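Local coordinates for protein alpha-L-rhamnosidase (Aspergillus terreus, PDB 6GSZ) that probably hydrolyses terminal non-reducing alpha-L-rhamnose residues in alpha-L-rhamnosides, as an N-glycosylated fungal glycoside hydrolase, at residues V532-W536 / M612-I616; A604-H608 / H633-T637; A660-D666 / H704-Y709; Y539-G543 / E782-R786; G528-V532 / G554-V559. All blocks are in the same frame, centred on the assembly; numbering follows the deposited sequence. Where two conformers were deposited one is given.

Contact 1: V532-W536 / M612-I616. With NAG (2-acetamido-2-deoxy-beta-D-glucopyranose), chain C.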
# COMPACT_ATOMS: atom_id res chain seq x y z
N VAL A 532 -2.24 -1.30 16.85
CA VAL A 532 -1.42 -2.39 17.44
C VAL A 532 -1.05 -3.39 16.35
O VAL A 532 0.10 -3.81 16.24
CB VAL A 532 -2.18 -3.10 18.59
CG1 VAL A 532 -1.29 -4.16 19.25
CG2 VAL A 532 -2.66 -2.13 19.65
N GLY A 533 -2.06 -3.86 15.65
CA GLY A 533 -1.91 -5.00 14.73
C GLY A 533 -1.01 -4.72 13.53
O GLY A 533 -0.27 -5.58 13.03
N VAL A 534 -1.16 -3.52 12.94
CA VAL A 534 -0.36 -3.21 11.75
C VAL A 534 1.12 -3.11 12.16
O VAL A 534 1.96 -3.74 11.52
CB VAL A 534 -0.88 -2.02 10.93
CG1 VAL A 534 -0.01 -1.75 9.72
CG2 VAL A 534 -2.29 -2.34 10.45
N PRO A 535 1.50 -2.38 13.23
CA PRO A 535 2.87 -2.44 13.76
C PRO A 535 3.36 -3.86 14.09
O PRO A 535 4.52 -4.20 13.73
CB PRO A 535 2.82 -1.55 15.00
CG PRO A 535 1.77 -0.52 14.62
CD PRO A 535 0.71 -1.35 13.94
N TRP A 536 2.51 -4.67 14.73
CA TRP A 536 2.97 -6.02 15.09
C TRP A 536 3.35 -6.79 13.82
O TRP A 536 4.40 -7.43 13.74
CB TRP A 536 1.86 -6.75 15.85
CG TRP A 536 2.18 -8.17 16.23
CD1 TRP A 536 2.82 -8.61 17.33
CD2 TRP A 536 1.83 -9.33 15.48
NE1 TRP A 536 2.89 -9.97 17.33
CE2 TRP A 536 2.34 -10.45 16.18
CE3 TRP A 536 1.23 -9.51 14.23
CZ2 TRP A 536 2.20 -11.74 15.67
CZ3 TRP A 536 1.10 -10.78 13.73
CH2 TRP A 536 1.57 -11.88 14.45
N MET A 612 -0.68 -9.00 21.72
CA MET A 612 0.30 -8.40 20.81
C MET A 612 1.12 -7.35 21.56
O MET A 612 2.36 -7.26 21.36
CB MET A 612 -0.34 -7.76 19.58
CG MET A 612 -0.84 -8.77 18.54
SD MET A 612 -1.43 -7.98 17.04
CE MET A 612 -2.93 -7.16 17.55
N LEU A 613 0.47 -6.55 22.40
CA LEU A 613 1.18 -5.49 23.11
C LEU A 613 2.18 -6.08 24.15
O LEU A 613 3.27 -5.56 24.30
CB LEU A 613 0.18 -4.50 23.74
CG LEU A 613 0.81 -3.29 24.45
CD1 LEU A 613 1.67 -2.45 23.49
CD2 LEU A 613 -0.29 -2.47 25.08
N ALA A 614 1.80 -7.16 24.83
CA ALA A 614 2.72 -7.89 25.71
C ALA A 614 3.95 -8.32 24.90
O ALA A 614 5.07 -8.12 25.35
CB ALA A 614 2.05 -9.09 26.34
N ASN A 615 3.72 -8.91 23.72
CA ASN A 615 4.78 -9.47 22.91
C ASN A 615 5.68 -8.37 22.36
O ASN A 615 6.91 -8.51 22.36
CB ASN A 615 4.23 -10.40 21.84
CG ASN A 615 3.69 -11.68 22.45
OD1 ASN A 615 3.57 -11.82 23.69
ND2 ASN A 615 3.36 -12.62 21.59
N ILE A 616 5.07 -7.26 21.91
CA ILE A 616 5.87 -6.13 21.43
C ILE A 616 6.72 -5.57 22.57
O ILE A 616 7.89 -5.23 22.39
CB ILE A 616 4.94 -5.04 20.84
CG1 ILE A 616 4.29 -5.51 19.54
CG2 ILE A 616 5.70 -3.74 20.69
CD1 ILE A 616 3.10 -4.61 19.19
C1 NAG C . 2.80 -13.86 22.07
C2 NAG C . 2.10 -14.59 20.94
C3 NAG C . 1.54 -15.93 21.45
C4 NAG C . 2.64 -16.71 22.15
C5 NAG C . 3.31 -15.85 23.20
C6 NAG C . 4.48 -16.55 23.89
C7 NAG C . 0.96 -13.44 19.11
C8 NAG C . -0.22 -12.58 18.76
N2 NAG C . 1.05 -13.77 20.40
O3 NAG C . 1.04 -16.67 20.33
O4 NAG C . 1.99 -17.82 22.81
O5 NAG C . 3.82 -14.67 22.57
O6 NAG C . 5.51 -16.92 22.94
O7 NAG C . 1.78 -13.78 18.29
O HOH W 1 4.22 -12.04 18.92
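The helical segments carrying W536 and M612 run at 41° to each other with their axes 10.3 Å apart, and their CA atoms come nearest at the pairs V532-L613 and W536-M612. M612 fills the space between. Its chain crosses the indole of W536 at about a right angle: CG lies over the face of the five-membered ring, 3.9 Å from the centroid, in a CH-pi contact, while SD sits obliquely above the rim of the same face, 3.7 Å from W536 CG, as a Met-aromatic contact. A bend at chi3 (-69°) then turns CE back onto the other helix, where it rests 3.7 Å from G533 CA and beside CG1 of V532. That same CG1 also packs on M612 CB at 3.7 Å. I616 approaches the indole differently, I616 CG1 meeting W536 CD1 at the ring edge.

Beyond the apolar seam the indole edge turns polar. W536 NE1 donates in the ring plane to a water at 2.9 Å, which also accepts from N615 ND2 and donates to the acetamide O7 of the N-acetylglucosamine linked to that same nitrogen. O7 further lies 3.3 Å from W536 CZ2. The contact thus combines helix-helix packing within the family's six-hairpin glycosidase domain with an N-glycosylation site, whose first sugar is tied by water to a neighbouring tryptophan.

Contact 2: A604-H608 / H633-T637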
# COMPACT_ATOMS: atom_id res chain seq x y z
N ALA A 604 -12.79 -10.39 21.89
CA ALA A 604 -11.74 -11.29 21.35
C ALA A 604 -10.57 -10.45 20.84
O ALA A 604 -9.40 -10.75 21.15
CB ALA A 604 -12.29 -12.19 20.30
N TYR A 605 -10.89 -9.39 20.07
CA TYR A 605 -9.84 -8.54 19.54
C TYR A 605 -9.12 -7.69 20.63
O TYR A 605 -7.93 -7.38 20.48
CB TYR A 605 -10.36 -7.66 18.40
CG TYR A 605 -10.27 -8.33 17.06
CD1 TYR A 605 -11.27 -9.18 16.60
CD2 TYR A 605 -9.16 -8.15 16.26
CE1 TYR A 605 -11.21 -9.78 15.36
CE2 TYR A 605 -9.07 -8.77 15.02
CZ TYR A 605 -10.09 -9.59 14.56
OH TYR A 605 -9.98 -10.20 13.33
N LEU A 606 -9.83 -7.36 21.72
CA LEU A 606 -9.19 -6.71 22.87
C LEU A 606 -8.12 -7.65 23.47
O LEU A 606 -7.02 -7.20 23.76
CB LEU A 606 -10.25 -6.30 23.91
CG LEU A 606 -9.73 -6.04 25.32
CD1 LEU A 606 -8.76 -4.88 25.35
CD2 LEU A 606 -10.88 -5.82 26.29
N LEU A 607 -8.48 -8.91 23.66
CA LEU A 607 -7.51 -9.88 24.17
C LEU A 607 -6.32 -9.99 23.19
O LEU A 607 -5.18 -10.01 23.61
CB LEU A 607 -8.20 -11.23 24.36
CG LEU A 607 -8.80 -11.51 25.74
CD1 LEU A 607 -7.73 -11.57 26.78
CD2 LEU A 607 -9.82 -10.54 26.17
N HIS A 608 -6.63 -10.07 21.89
CA HIS A 608 -5.58 -10.19 20.87
C HIS A 608 -4.64 -8.96 20.93
O HIS A 608 -3.39 -9.09 20.84
CB HIS A 608 -6.19 -10.41 19.49
CG HIS A 608 -5.19 -10.50 18.41
ND1 HIS A 608 -4.18 -11.44 18.42
CD2 HIS A 608 -5.11 -9.83 17.25
CE1 HIS A 608 -3.47 -11.30 17.30
NE2 HIS A 608 -4.06 -10.32 16.55
N HIS A 633 -3.86 -9.81 30.20
CA HIS A 633 -4.35 -10.81 29.27
C HIS A 633 -4.94 -12.02 30.02
O HIS A 633 -5.99 -12.53 29.66
CB HIS A 633 -3.25 -11.20 28.30
CG HIS A 633 -3.69 -12.13 27.24
ND1 HIS A 633 -3.66 -13.49 27.37
CD2 HIS A 633 -4.14 -11.90 26.00
CE1 HIS A 633 -4.09 -14.04 26.25
NE2 HIS A 633 -4.41 -13.08 25.38
N ALA A 634 -4.25 -12.48 31.08
CA ALA A 634 -4.74 -13.63 31.80
C ALA A 634 -6.06 -13.29 32.51
O ALA A 634 -7.00 -14.08 32.46
CB ALA A 634 -3.69 -14.10 32.79
N LYS A 635 -6.15 -12.11 33.14
CA LYS A 635 -7.36 -11.74 33.87
C LYS A 635 -8.54 -11.56 32.90
O LYS A 635 -9.67 -12.02 33.15
CB LYS A 635 -7.13 -10.51 34.74
CG LYS A 635 -6.18 -10.71 35.93
CD LYS A 635 -6.55 -11.81 36.89
N LEU A 636 -8.28 -10.94 31.75
CA LEU A 636 -9.34 -10.70 30.79
C LEU A 636 -9.72 -11.95 30.00
O LEU A 636 -10.84 -12.05 29.51
CB LEU A 636 -8.97 -9.57 29.84
CG LEU A 636 -8.80 -8.20 30.48
CD1 LEU A 636 -8.43 -7.18 29.42
CD2 LEU A 636 -10.08 -7.77 31.17
N THR A 637 -8.81 -12.94 29.91
CA THR A 637 -9.17 -14.19 29.32
C THR A 637 -10.27 -14.87 30.17
O THR A 637 -11.26 -15.39 29.64
CB THR A 637 -7.95 -15.10 29.16
OG1 THR A 637 -7.04 -14.60 28.18
CG2 THR A 637 -8.37 -16.49 28.76
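L606 opens the contact on the first helix, where in one of its two conformers CD2 comes to 4.2 Å from L636 CD1. L607, next along, buries the largest share of any residue here and works with both backbone and side chain. L607 O lies in the plane of the H633 imidazole, at the edge, 3.2 Å from H633 CD2. L607 CD1 reaches over a face of that ring, 4.0 Å from the centroid, in a CH-pi contact; one residue therefore holds the imidazole by an edge and a face together. H633 presents the ring in this way because its CG stands anti to the backbone N (chi1 -175°). The two methyls of L607 share the CB of L636, each 3.9 Å away, and CD1 also touches T637 OG1 at 3.4 Å.

That hydroxyl is already engaged: T637 OG1 donates to H633 O at 2.8 Å, from above the carbonyl plane, while T637 N reaches the same oxygen from the opposite face. The methyl thus meets a hydroxyl whose hydrogen bond is made inside its own helix.

The two helices, 598-619 and 623-644, are consecutive and nearly antiparallel at 164°, a helical hairpin. Away from this partner, Y605 and H608 turn to F665, just past helix 656-664, which A604 and Y605 also touch through L661.

Contact 3: A660-D666 / H704-Y709. With CA (calcium ion), chain Q; MAN (alpha-D-mannopyranose), chain B.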
# COMPACT_ATOMS: atom_id res chain seq x y z
N ALA A 660 -13.89 -19.18 15.33
CA ALA A 660 -12.52 -18.98 14.82
C ALA A 660 -11.73 -18.03 15.74
O ALA A 660 -10.54 -18.23 16.01
CB ALA A 660 -12.53 -18.48 13.41
N LEU A 661 -12.37 -16.95 16.20
CA LEU A 661 -11.61 -15.98 17.02
C LEU A 661 -11.07 -16.57 18.31
O LEU A 661 -9.85 -16.43 18.56
CB LEU A 661 -12.43 -14.71 17.25
CG LEU A 661 -12.85 -13.95 16.00
CD1 LEU A 661 -13.61 -12.69 16.37
CD2 LEU A 661 -11.64 -13.60 15.14
N PRO A 662 -11.89 -17.19 19.19
CA PRO A 662 -11.30 -17.77 20.39
C PRO A 662 -10.33 -18.94 20.11
O PRO A 662 -9.42 -19.14 20.89
CB PRO A 662 -12.52 -18.19 21.21
CG PRO A 662 -13.58 -18.43 20.17
CD PRO A 662 -13.36 -17.33 19.16
N LEU A 663 -10.48 -19.64 18.99
CA LEU A 663 -9.52 -20.65 18.60
C LEU A 663 -8.18 -20.01 18.23
O LEU A 663 -7.12 -20.42 18.72
CB LEU A 663 -10.06 -21.49 17.45
CG LEU A 663 -11.16 -22.48 17.85
CD1 LEU A 663 -11.81 -23.08 16.61
CD2 LEU A 663 -10.60 -23.57 18.75
N TYR A 664 -8.19 -18.98 17.38
CA TYR A 664 -6.92 -18.40 16.94
C TYR A 664 -6.24 -17.64 18.09
O TYR A 664 -4.99 -17.60 18.18
CB TYR A 664 -7.14 -17.46 15.76
CG TYR A 664 -5.88 -17.16 15.02
CD1 TYR A 664 -5.26 -18.13 14.26
CD2 TYR A 664 -5.25 -15.93 15.15
CE1 TYR A 664 -4.06 -17.88 13.63
CE2 TYR A 664 -4.04 -15.66 14.53
CZ TYR A 664 -3.46 -16.65 13.75
OH TYR A 664 -2.27 -16.46 13.13
N PHE A 665 -7.05 -16.99 18.94
CA PHE A 665 -6.55 -16.16 20.02
C PHE A 665 -6.31 -16.96 21.32
O PHE A 665 -5.88 -16.38 22.32
CB PHE A 665 -7.48 -14.97 20.27
CG PHE A 665 -7.66 -14.00 19.11
CD1 PHE A 665 -6.72 -13.85 18.10
CD2 PHE A 665 -8.81 -13.24 19.04
CE1 PHE A 665 -6.92 -12.94 17.06
CE2 PHE A 665 -9.03 -12.36 18.01
CZ PHE A 665 -8.08 -12.22 17.02
N ASP A 666 -6.59 -18.26 21.29
CA ASP A 666 -6.27 -19.21 22.40
C ASP A 666 -7.01 -18.80 23.69
O ASP A 666 -6.42 -18.64 24.76
CB ASP A 666 -4.76 -19.35 22.61
CG ASP A 666 -4.01 -19.96 21.46
OD1 ASP A 666 -4.44 -21.03 20.97
OD2 ASP A 666 -2.97 -19.40 21.08
N HIS A 704 -5.99 -19.87 8.66
CA HIS A 704 -4.91 -20.06 9.61
C HIS A 704 -5.41 -20.77 10.86
O HIS A 704 -4.67 -21.56 11.47
CB HIS A 704 -4.23 -18.75 9.98
CG HIS A 704 -3.58 -18.14 8.80
ND1 HIS A 704 -2.54 -18.76 8.13
CD2 HIS A 704 -3.85 -17.00 8.12
CE1 HIS A 704 -2.17 -18.00 7.10
NE2 HIS A 704 -2.98 -16.93 7.07
N THR A 705 -6.66 -20.51 11.24
CA THR A 705 -7.24 -21.12 12.41
C THR A 705 -7.42 -22.61 12.14
O THR A 705 -7.09 -23.48 12.99
CB THR A 705 -8.58 -20.47 12.79
OG1 THR A 705 -8.38 -19.09 13.09
CG2 THR A 705 -9.22 -21.16 13.97
N LEU A 706 -7.98 -22.96 10.97
CA LEU A 706 -8.23 -24.35 10.65
C LEU A 706 -6.90 -25.09 10.56
O LEU A 706 -6.77 -26.21 11.11
CB LEU A 706 -9.06 -24.45 9.36
CG LEU A 706 -10.52 -24.05 9.52
CD1 LEU A 706 -11.12 -23.77 8.16
CD2 LEU A 706 -11.30 -25.14 10.24
N SER A 707 -5.90 -24.52 9.93
CA SER A 707 -4.59 -25.17 9.82
C SER A 707 -3.93 -25.33 11.19
O SER A 707 -3.28 -26.35 11.45
CB SER A 707 -3.69 -24.41 8.87
OG SER A 707 -4.21 -24.47 7.55
N LYS A 708 -4.10 -24.38 12.11
CA LYS A 708 -3.53 -24.42 13.46
C LYS A 708 -4.00 -25.70 14.17
O LYS A 708 -3.23 -26.29 14.95
CB LYS A 708 -3.98 -23.18 14.24
CG LYS A 708 -3.61 -23.14 15.72
CD LYS A 708 -4.01 -21.83 16.36
CE LYS A 708 -3.66 -21.74 17.83
NZ LYS A 708 -3.74 -20.34 18.30
N TYR A 709 -5.22 -26.17 13.84
CA TYR A 709 -5.84 -27.36 14.47
C TYR A 709 -5.84 -28.58 13.56
O TYR A 709 -6.56 -29.58 13.83
CB TYR A 709 -7.25 -27.00 14.94
CG TYR A 709 -7.13 -26.38 16.29
CD1 TYR A 709 -6.93 -27.17 17.40
CD2 TYR A 709 -7.03 -25.01 16.42
CE1 TYR A 709 -6.74 -26.61 18.65
CE2 TYR A 709 -6.83 -24.43 17.66
CZ TYR A 709 -6.69 -25.24 18.78
OH TYR A 709 -6.46 -24.66 19.97
CA CA Q . -4.81 -18.19 26.38
C1 MAN B . -1.96 -21.76 26.04
C2 MAN B . -2.59 -20.47 26.62
C3 MAN B . -3.77 -20.94 27.52
C4 MAN B . -4.70 -21.95 26.81
C5 MAN B . -3.90 -23.11 26.22
C6 MAN B . -4.77 -24.16 25.51
O2 MAN B . -2.92 -19.41 25.63
O3 MAN B . -4.48 -19.78 28.04
O4 MAN B . -5.66 -22.55 27.70
O5 MAN B . -2.93 -22.56 25.33
O6 MAN B . -5.70 -23.56 24.60
O HOH W 2 -6.91 -22.30 20.68
O HOH W 3 -2.58 -18.65 16.80
O HOH W 4 -4.16 -16.84 24.61
O HOH W 5 -2.66 -17.32 27.19
O HOH W 6 -5.30 -16.64 27.64
O HOH W 7 -7.07 -19.38 27.40
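K708 reaches back to the end of helix 656-664 because its CG is anti to the backbone N (chi1 174°) and the chain beyond is fully extended, while D666 brings its carboxylate to meet it with CG beside the backbone N (chi1 -65°). NZ of K708 lies 2.8 Å from D666 OD1 and 3.0 Å from OD2 in a salt bridge whose individual hydrogen bonds are weak. The same ammonium makes further weak bonds to the carbonyls of Y664, at 3.0 Å, and L663. A water donates to both L663 O and D666 OD1.

Nearer the helix axes, which make an angle of 53°, T705 is the wedge: CG2 packs on L663 CB at 3.6 Å, and OG1, hydrogen-bonded to L701 O, touches Y664 CB at 3.4 Å. The side chains of Y664 and H704 lie side by side, pointing the same way, with H704 CB near Y664 CE1; the Y664 hydroxyl bonds R479. In one conformer of Y709, its CE2 meets L663 CD2.

D666 closes the helix in a Schellman motif with positive phi, and its carbonyl O binds a calcium ion at 2.3 Å, together with O2 and O3 of a mannose and four waters. The lysine ammonium therefore sits among carbonyl and carboxylate oxygens at a helix C-terminus, where its positive charge would probably offset the aspartate and the negative end of the helix, next to the D666 carbonyl that binds calcium.

Contact 4: Y539-G543 / E782-R786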
# COMPACT_ATOMS: atom_id res chain seq x y z
N TYR A 539 6.55 -5.59 12.05
CA TYR A 539 7.76 -6.14 12.68
C TYR A 539 7.98 -7.63 12.32
O TYR A 539 9.09 -7.99 11.94
CB TYR A 539 7.66 -5.93 14.19
CG TYR A 539 8.89 -6.42 14.91
CD1 TYR A 539 10.10 -5.80 14.70
CD2 TYR A 539 8.87 -7.48 15.79
CE1 TYR A 539 11.27 -6.20 15.32
CE2 TYR A 539 10.01 -7.86 16.48
CZ TYR A 539 11.23 -7.23 16.24
OH TYR A 539 12.38 -7.62 16.85
N GLU A 540 6.89 -8.41 12.30
CA GLU A 540 6.99 -9.80 11.88
C GLU A 540 7.60 -9.87 10.46
O GLU A 540 8.47 -10.70 10.16
CB GLU A 540 5.64 -10.48 11.88
CG GLU A 540 5.10 -10.73 13.28
CD GLU A 540 5.91 -11.66 14.15
OE1 GLU A 540 6.04 -12.84 13.76
OE2 GLU A 540 6.43 -11.16 15.18
N SER A 541 7.16 -8.94 9.60
CA SER A 541 7.57 -9.01 8.18
C SER A 541 8.99 -8.47 7.95
O SER A 541 9.75 -9.04 7.12
CB SER A 541 6.59 -8.19 7.35
OG SER A 541 5.32 -8.80 7.35
N PHE A 542 9.34 -7.35 8.62
CA PHE A 542 10.59 -6.62 8.23
C PHE A 542 11.63 -6.53 9.36
O PHE A 542 12.77 -6.17 9.11
CB PHE A 542 10.25 -5.26 7.63
CG PHE A 542 9.35 -5.34 6.44
CD1 PHE A 542 9.78 -5.84 5.23
CD2 PHE A 542 8.04 -4.94 6.56
CE1 PHE A 542 8.91 -5.94 4.15
CE2 PHE A 542 7.16 -5.04 5.48
CZ PHE A 542 7.59 -5.54 4.28
N GLY A 543 11.24 -6.87 10.59
CA GLY A 543 12.16 -6.96 11.70
C GLY A 543 12.80 -5.67 12.19
O GLY A 543 13.86 -5.69 12.81
N GLU A 782 11.40 -15.89 12.59
CA GLU A 782 11.91 -14.79 13.38
C GLU A 782 11.43 -13.54 12.65
O GLU A 782 11.43 -13.53 11.41
CB GLU A 782 13.45 -14.79 13.42
CG GLU A 782 14.09 -13.67 14.18
CD GLU A 782 15.61 -13.75 14.11
OE1 GLU A 782 16.16 -14.57 14.84
OE2 GLU A 782 16.23 -13.06 13.27
N PRO A 783 11.04 -12.48 13.38
CA PRO A 783 10.63 -11.25 12.70
C PRO A 783 11.69 -10.79 11.70
O PRO A 783 12.83 -10.65 12.07
CB PRO A 783 10.46 -10.24 13.86
CG PRO A 783 10.11 -11.10 15.03
CD PRO A 783 10.87 -12.39 14.84
N GLY A 784 11.27 -10.54 10.45
CA GLY A 784 12.20 -10.12 9.44
C GLY A 784 12.78 -11.21 8.55
O GLY A 784 13.64 -10.90 7.70
N TRP A 785 12.41 -12.48 8.78
CA TRP A 785 12.71 -13.61 7.89
C TRP A 785 14.18 -14.07 7.92
O TRP A 785 14.55 -14.84 7.04
CB TRP A 785 12.29 -13.32 6.45
CG TRP A 785 10.81 -13.19 6.22
CD1 TRP A 785 10.03 -12.08 6.35
CD2 TRP A 785 9.95 -14.19 5.66
NE1 TRP A 785 8.74 -12.35 5.98
CE2 TRP A 785 8.66 -13.63 5.53
CE3 TRP A 785 10.15 -15.50 5.21
CZ2 TRP A 785 7.59 -14.33 5.01
CZ3 TRP A 785 9.09 -16.20 4.70
CH2 TRP A 785 7.83 -15.61 4.57
N ARG A 786 14.95 -13.74 8.96
CA ARG A 786 16.29 -14.31 9.04
C ARG A 786 16.23 -15.80 9.41
O ARG A 786 17.20 -16.56 9.15
CB ARG A 786 17.11 -13.57 10.10
CG ARG A 786 18.60 -13.83 10.08
CD ARG A 786 19.26 -13.20 11.31
NE ARG A 786 18.82 -13.86 12.55
CZ ARG A 786 19.45 -14.84 13.19
NH1 ARG A 786 20.65 -15.24 12.78
NH2 ARG A 786 18.82 -15.43 14.20
O HOH W 8 6.25 -10.58 5.11
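One hydrogen bond joins the segments directly: G784 N donates to E540 O at 2.8 Å, nearly straight at 168°, although the donor stands well above the carbonyl plane. Two CA-H...O contacts flank it, from P783 CA to the same E540 O and from G784 CA to S541 O at 3.5 Å. The last carbonyls of the helix are thus met by the type II turn E782-W785, in which G784 has backbone angles suited to glycine and lies close against G543.

Apolar contact comes from P783. Its ring sits on a face of Y539, with CB 3.8 Å from the ring centroid in a CH-pi contact and CG 3.6 Å from CE2; CB also touches Y539 O.

Aromatic and water-mediated contacts complete the set. S541 O lies in the indole plane of W785, 3.1 Å from CD1 at the edge, and a water bridges W785 NE1 to S541 OG, which is also bonded to Q537. On the far side of the turn, R786 grips E782 side-on through NE and NH2.

Helix 530-542 ends here against the loop between strands 778-780 and 787-790, joining the glycosidase domain to the C-terminal one. W785 also touches F483 of helix 471-484 and F805 of strand 800-807.

Contact 5: G528-V532 / G554-V559. With NAG (2-acetamido-2-deoxy-beta-D-glucopyranose), chain D.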
# COMPACT_ATOMS: atom_id res chain seq x y z
N GLY A 528 -9.92 0.22 15.39
CA GLY A 528 -9.02 0.89 16.28
C GLY A 528 -7.77 0.06 16.58
O GLY A 528 -6.68 0.60 16.80
N ASP A 529 -7.97 -1.26 16.63
CA ASP A 529 -6.88 -2.19 16.91
C ASP A 529 -5.80 -2.16 15.83
O ASP A 529 -4.73 -2.73 16.06
CB ASP A 529 -7.38 -3.61 17.13
CG ASP A 529 -8.16 -3.75 18.44
OD1 ASP A 529 -7.56 -3.42 19.51
OD2 ASP A 529 -9.31 -4.23 18.34
N ALA A 530 -6.04 -1.52 14.67
CA ALA A 530 -4.98 -1.40 13.67
C ALA A 530 -3.70 -0.77 14.21
O ALA A 530 -2.60 -1.07 13.69
CB ALA A 530 -5.46 -0.62 12.48
N ILE A 531 -3.85 0.13 15.20
CA ILE A 531 -2.68 0.84 15.74
C ILE A 531 -1.73 -0.10 16.51
O ILE A 531 -0.59 0.29 16.80
CB ILE A 531 -3.14 2.06 16.58
CG1 ILE A 531 -2.05 3.11 16.79
CG2 ILE A 531 -3.78 1.62 17.89
CD1 ILE A 531 -1.62 3.77 15.55
N VAL A 532 -2.24 -1.30 16.85
CA VAL A 532 -1.42 -2.39 17.44
C VAL A 532 -1.05 -3.39 16.35
O VAL A 532 0.10 -3.81 16.24
CB VAL A 532 -2.18 -3.10 18.59
CG1 VAL A 532 -1.29 -4.16 19.25
CG2 VAL A 532 -2.66 -2.13 19.65
N GLY A 554 1.68 4.53 20.12
CA GLY A 554 0.32 4.41 19.60
C GLY A 554 -0.39 3.17 20.11
O GLY A 554 -1.57 3.19 20.52
N ALA A 555 0.32 2.03 20.04
CA ALA A 555 -0.23 0.76 20.49
C ALA A 555 -0.56 0.77 21.99
O ALA A 555 -1.65 0.39 22.39
CB ALA A 555 0.75 -0.35 20.12
N LYS A 556 0.38 1.25 22.78
CA LYS A 556 0.21 1.28 24.21
C LYS A 556 -0.91 2.25 24.64
O LYS A 556 -1.76 1.92 25.47
CB LYS A 556 1.52 1.62 24.91
CG LYS A 556 1.41 1.79 26.42
CD LYS A 556 2.75 1.76 27.11
CE LYS A 556 2.74 2.21 28.56
NZ LYS A 556 1.76 1.55 29.46
N ASP A 557 -0.96 3.43 24.02
CA ASP A 557 -1.98 4.41 24.41
C ASP A 557 -3.37 3.91 24.01
O ASP A 557 -4.34 4.18 24.72
CB ASP A 557 -1.73 5.77 23.77
CG ASP A 557 -0.64 6.59 24.41
OD1 ASP A 557 -0.20 6.25 25.54
OD2 ASP A 557 -0.21 7.60 23.78
N TRP A 558 -3.49 3.17 22.90
CA TRP A 558 -4.75 2.61 22.50
C TRP A 558 -5.30 1.66 23.58
O TRP A 558 -6.47 1.75 23.99
CB TRP A 558 -4.62 1.90 21.16
CG TRP A 558 -5.78 1.04 20.79
CD1 TRP A 558 -5.78 -0.31 20.67
CD2 TRP A 558 -7.12 1.45 20.48
NE1 TRP A 558 -7.00 -0.78 20.31
CE2 TRP A 558 -7.86 0.29 20.16
CE3 TRP A 558 -7.79 2.68 20.40
CZ2 TRP A 558 -9.21 0.29 19.82
CZ3 TRP A 558 -9.13 2.68 20.07
CH2 TRP A 558 -9.82 1.52 19.74
N VAL A 559 -4.45 0.71 24.01
CA VAL A 559 -4.90 -0.25 25.00
C VAL A 559 -5.17 0.48 26.33
O VAL A 559 -6.18 0.20 27.00
CB VAL A 559 -3.89 -1.38 25.15
CG1 VAL A 559 -4.22 -2.33 26.29
CG2 VAL A 559 -3.82 -2.15 23.85
C1 NAG D . -0.97 -1.85 32.52
C2 NAG D . -0.26 -0.46 32.39
C3 NAG D . -1.22 0.65 32.84
C4 NAG D . -2.57 0.50 32.12
C5 NAG D . -3.10 -0.91 32.12
C6 NAG D . -4.31 -1.11 31.20
C7 NAG D . 2.14 -0.56 32.56
C8 NAG D . 3.36 -0.49 33.42
N2 NAG D . 0.96 -0.36 33.14
O3 NAG D . -0.63 1.93 32.59
O4 NAG D . -3.60 1.26 32.79
O5 NAG D . -2.09 -1.88 31.73
O6 NAG D . -3.91 -1.19 29.81
O7 NAG D . 2.24 -0.87 31.35
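The indole of W558 has the backbone of G528 laid over one face: G528 O lies above the ring system, and CA is 3.9 Å from the centroid of the six-membered ring in a CH-pi contact. At the edge, in the ring plane, is D529 OD1. W558 NE1 donates to it at 2.8 Å and 166°, arriving from above the carboxylate, whose plane stands 85° to the indole. The fit at the glycine is close, with G528 CA 3.6 Å from W558 CH2.

I531 crosses the tryptophan obliquely and V532 at about a right angle. CG2 of I531, held in the crowded position between backbone N and carbonyl carbon, presses on W558 CB at 3.4 Å, while CG1 lies against the backbone of G554. V532 turns its CG2 to W558 CD1, at 3.8 Å, and to the CB of A555, which in turn touches I531 O. On the outer side K556 NZ bonds O7 of an N-acetylglucosamine at 3.1 Å.

D529 is gripped at both oxygens: OD1 also bonds S609 OG of helix 598-619, and OD2 takes the N of I526. A buried carboxylate so supplied with donors is probably kept ionised, and it fixes the rotation of the indole where helices 530-542 and 545-562 pack together.

Contacts 1, 4 and 5 are strung along helix 530-542: contact 5 at its start, contact 1 next, with V532 common to both, and contact 4 at its end. Helix 598-619 serves contacts 1 and 2, and contact 2 touches contact 3 where H608 meets F665. Contacts 1, 2 and 5 are buried; the first two rely on apolar and aromatic packing, with a water-bridged sugar in contact 1, whereas contact 5 adds a buried tryptophan-aspartate bond. Contacts 3 and 4 are only partly buried and more polar, both at helix ends, but one gathers a lysine, a carboxylate and waters beside calcium, the other one backbone hydrogen bond between domains. Sugars border contacts 1, 2, 3 and 5.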